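Endoribonuclease MazF3 (Mycobacterium tuberculosis, PDB 5UCT) cleaves mRNA and 23S rRNA, predominantly after the first two uridines of the sequence UUCCU, as the toxin of a type II toxin-antitoxin system. Local coordinates at residues I17-E21 against V22-H26. Numbering follows the deposited sequence.
Sequences ILTRE and VVRPH
R20 and V23, at the two ends of a type I beta turn, meet through a methyl group and a flat cation. V23 CG1 sits 3.5 Å above one face of the R20 guanidinium plane, displaced toward its rim, and comes within 3.7 Å of R20 CZ. R20 brings its group there by starting between backbone N and carbonyl carbon (chi1 53°) and then running extended from CG to NE. The same V23 CG1 also lies 4.1 Å from T19 CG2. The turn's own bond, V23 N to R20 O, is weak at 3.4 Å.

Beyond the turn, the other arginine behaves differently. R24 bends at chi2 and chi3 (-122° and -76°), its CG resting against E21 CA, and its CD reaches I17 CG2 at 3.5 Å, the two side chains crossing at about a right angle. The carboxylate of E21 and the R24 guanidinium stay apart, OE2 lying 4.9 Å from NH1.

The loop links strands 12-17 and 29-36 of the MazF-type, SH3-like sheet. T19 OG1 is hydrogen-bonded to T31 N of strand 29-36, while R20 NH1 donates to A95 O of the second subunit. Van der Waals packing, on the R20 guanidinium face and along the R24 methylenes, thus accompanies the weakly bonded turn; the E21 carboxylate would offer the R24 guanidinium only a longer-range attraction, and R20 combines packing within the turn with a polar tie across the dimer.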
loop_
_atom_site.group_PDB
_atom_site.type_symbol
_atom_site.label_atom_id
_atom_site.label_comp_id
_atom_site.label_asym_id
_atom_site.label_seq_id
_atom_site.Cartn_x
_atom_site.Cartn_y
_atom_site.Cartn_z
ATOM N N ILE A 17 -3.318 -9.035 5.473
ATOM C CA ILE A 17 -2.026 -8.542 5.941
ATOM C C ILE A 17 -1.073 -8.475 4.751
ATOM O O ILE A 17 -0.585 -9.503 4.274
ATOM C CB ILE A 17 -1.455 -9.424 7.056
ATOM C CG1 ILE A 17 -2.445 -9.530 8.220
ATOM C CG2 ILE A 17 -0.119 -8.878 7.517
ATOM C CD1 ILE A 17 -2.788 -8.206 8.879
ATOM N N LEU A 18 -0.805 -7.261 4.266
ATOM C CA LEU A 18 0.116 -7.102 3.147
ATOM C C LEU A 18 1.567 -7.175 3.602
ATOM O O LEU A 18 2.411 -7.732 2.891
ATOM C CB LEU A 18 -0.149 -5.781 2.427
ATOM C CG LEU A 18 -1.422 -5.732 1.589
ATOM C CD1 LEU A 18 -1.452 -4.463 0.761
ATOM C CD2 LEU A 18 -1.518 -6.963 0.699
ATOM N N THR A 19 1.872 -6.612 4.771
ATOM C CA THR A 19 3.222 -6.687 5.311
ATOM C C THR A 19 3.671 -8.139 5.418
ATOM O O THR A 19 2.900 -9.016 5.820
ATOM C CB THR A 19 3.284 -6.018 6.687
ATOM O OG1 THR A 19 2.789 -4.677 6.593
ATOM C CG2 THR A 19 4.717 -5.990 7.207
ATOM N N ARG A 20 4.920 -8.389 5.033
ATOM C CA ARG A 20 5.482 -9.730 5.111
ATOM C C ARG A 20 5.451 -10.235 6.547
ATOM O O ARG A 20 5.796 -9.507 7.482
ATOM C CB ARG A 20 6.914 -9.721 4.574
ATOM C CG ARG A 20 7.823 -8.684 5.226
ATOM C CD ARG A 20 9.103 -8.447 4.438
ATOM N NE ARG A 20 10.017 -7.556 5.154
ATOM C CZ ARG A 20 9.908 -6.230 5.178
ATOM N NH1 ARG A 20 8.924 -5.631 4.524
ATOM N NH2 ARG A 20 10.783 -5.506 5.860
ATOM N N GLU A 21 5.024 -11.488 6.724
ATOM C CA GLU A 21 5.010 -12.079 8.057
ATOM C C GLU A 21 6.412 -12.282 8.616
ATOM O O GLU A 21 6.553 -12.560 9.812
ATOM C CB GLU A 21 4.254 -13.410 8.042
ATOM C CG GLU A 21 3.781 -13.856 9.420
ATOM C CD GLU A 21 2.982 -15.140 9.385
ATOM O OE1 GLU A 21 2.612 -15.585 8.279
ATOM O OE2 GLU A 21 2.722 -15.704 10.469
ATOM N N VAL A 22 7.444 -12.140 7.782
ATOM C CA VAL A 22 8.819 -12.285 8.247
ATOM C C VAL A 22 9.142 -11.240 9.310
ATOM O O VAL A 22 9.784 -11.544 10.322
ATOM C CB VAL A 22 9.784 -12.203 7.049
ATOM C CG1 VAL A 22 11.226 -12.154 7.518
ATOM C CG2 VAL A 22 9.557 -13.380 6.111
ATOM N N VAL A 23 8.685 -10.004 9.112
ATOM C CA VAL A 23 9.047 -8.887 9.974
ATOM C C VAL A 23 7.874 -8.429 10.837
ATOM O O VAL A 23 7.992 -7.431 11.561
ATOM C CB VAL A 23 9.619 -7.721 9.145
ATOM C CG1 VAL A 23 8.500 -6.920 8.484
ATOM C CG2 VAL A 23 10.529 -6.834 9.992
ATOM N N ARG A 24 6.749 -9.146 10.801
ATOM C CA ARG A 24 5.565 -8.712 11.543
ATOM C C ARG A 24 5.798 -8.574 13.043
ATOM O O ARG A 24 5.429 -7.527 13.602
ATOM C CB ARG A 24 4.397 -9.658 11.252
ATOM C CG ARG A 24 3.753 -9.411 9.907
ATOM C CD ARG A 24 2.280 -9.100 10.034
ATOM N NE ARG A 24 1.480 -10.288 10.308
ATOM C CZ ARG A 24 0.887 -10.538 11.471
ATOM N NH1 ARG A 24 0.176 -11.647 11.630
ATOM N NH2 ARG A 24 0.997 -9.678 12.474
ATOM N N PRO A 25 6.394 -9.551 13.755
ATOM C CA PRO A 25 6.597 -9.356 15.199
ATOM C C PRO A 25 7.702 -8.356 15.511
ATOM O O PRO A 25 8.084 -8.193 16.675
ATOM C CB PRO A 25 6.955 -10.761 15.693
ATOM C CG PRO A 25 7.602 -11.400 14.529
ATOM C CD PRO A 25 6.858 -10.884 13.325
ATOM N N HIS A 26 8.221 -7.679 14.487
ATOM C CA HIS A 26 9.293 -6.705 14.659
ATOM C C HIS A 26 8.878 -5.290 14.272
ATOM O O HIS A 26 9.743 -4.412 14.173
ATOM C CB HIS A 26 10.526 -7.119 13.849
ATOM C CG HIS A 26 11.054 -8.473 14.204
ATOM N ND1 HIS A 26 10.543 -9.635 13.668
ATOM C CD2 HIS A 26 12.042 -8.851 15.049
ATOM C CE1 HIS A 26 11.195 -10.671 14.164
ATOM N NE2 HIS A 26 12.110 -10.223 15.005
#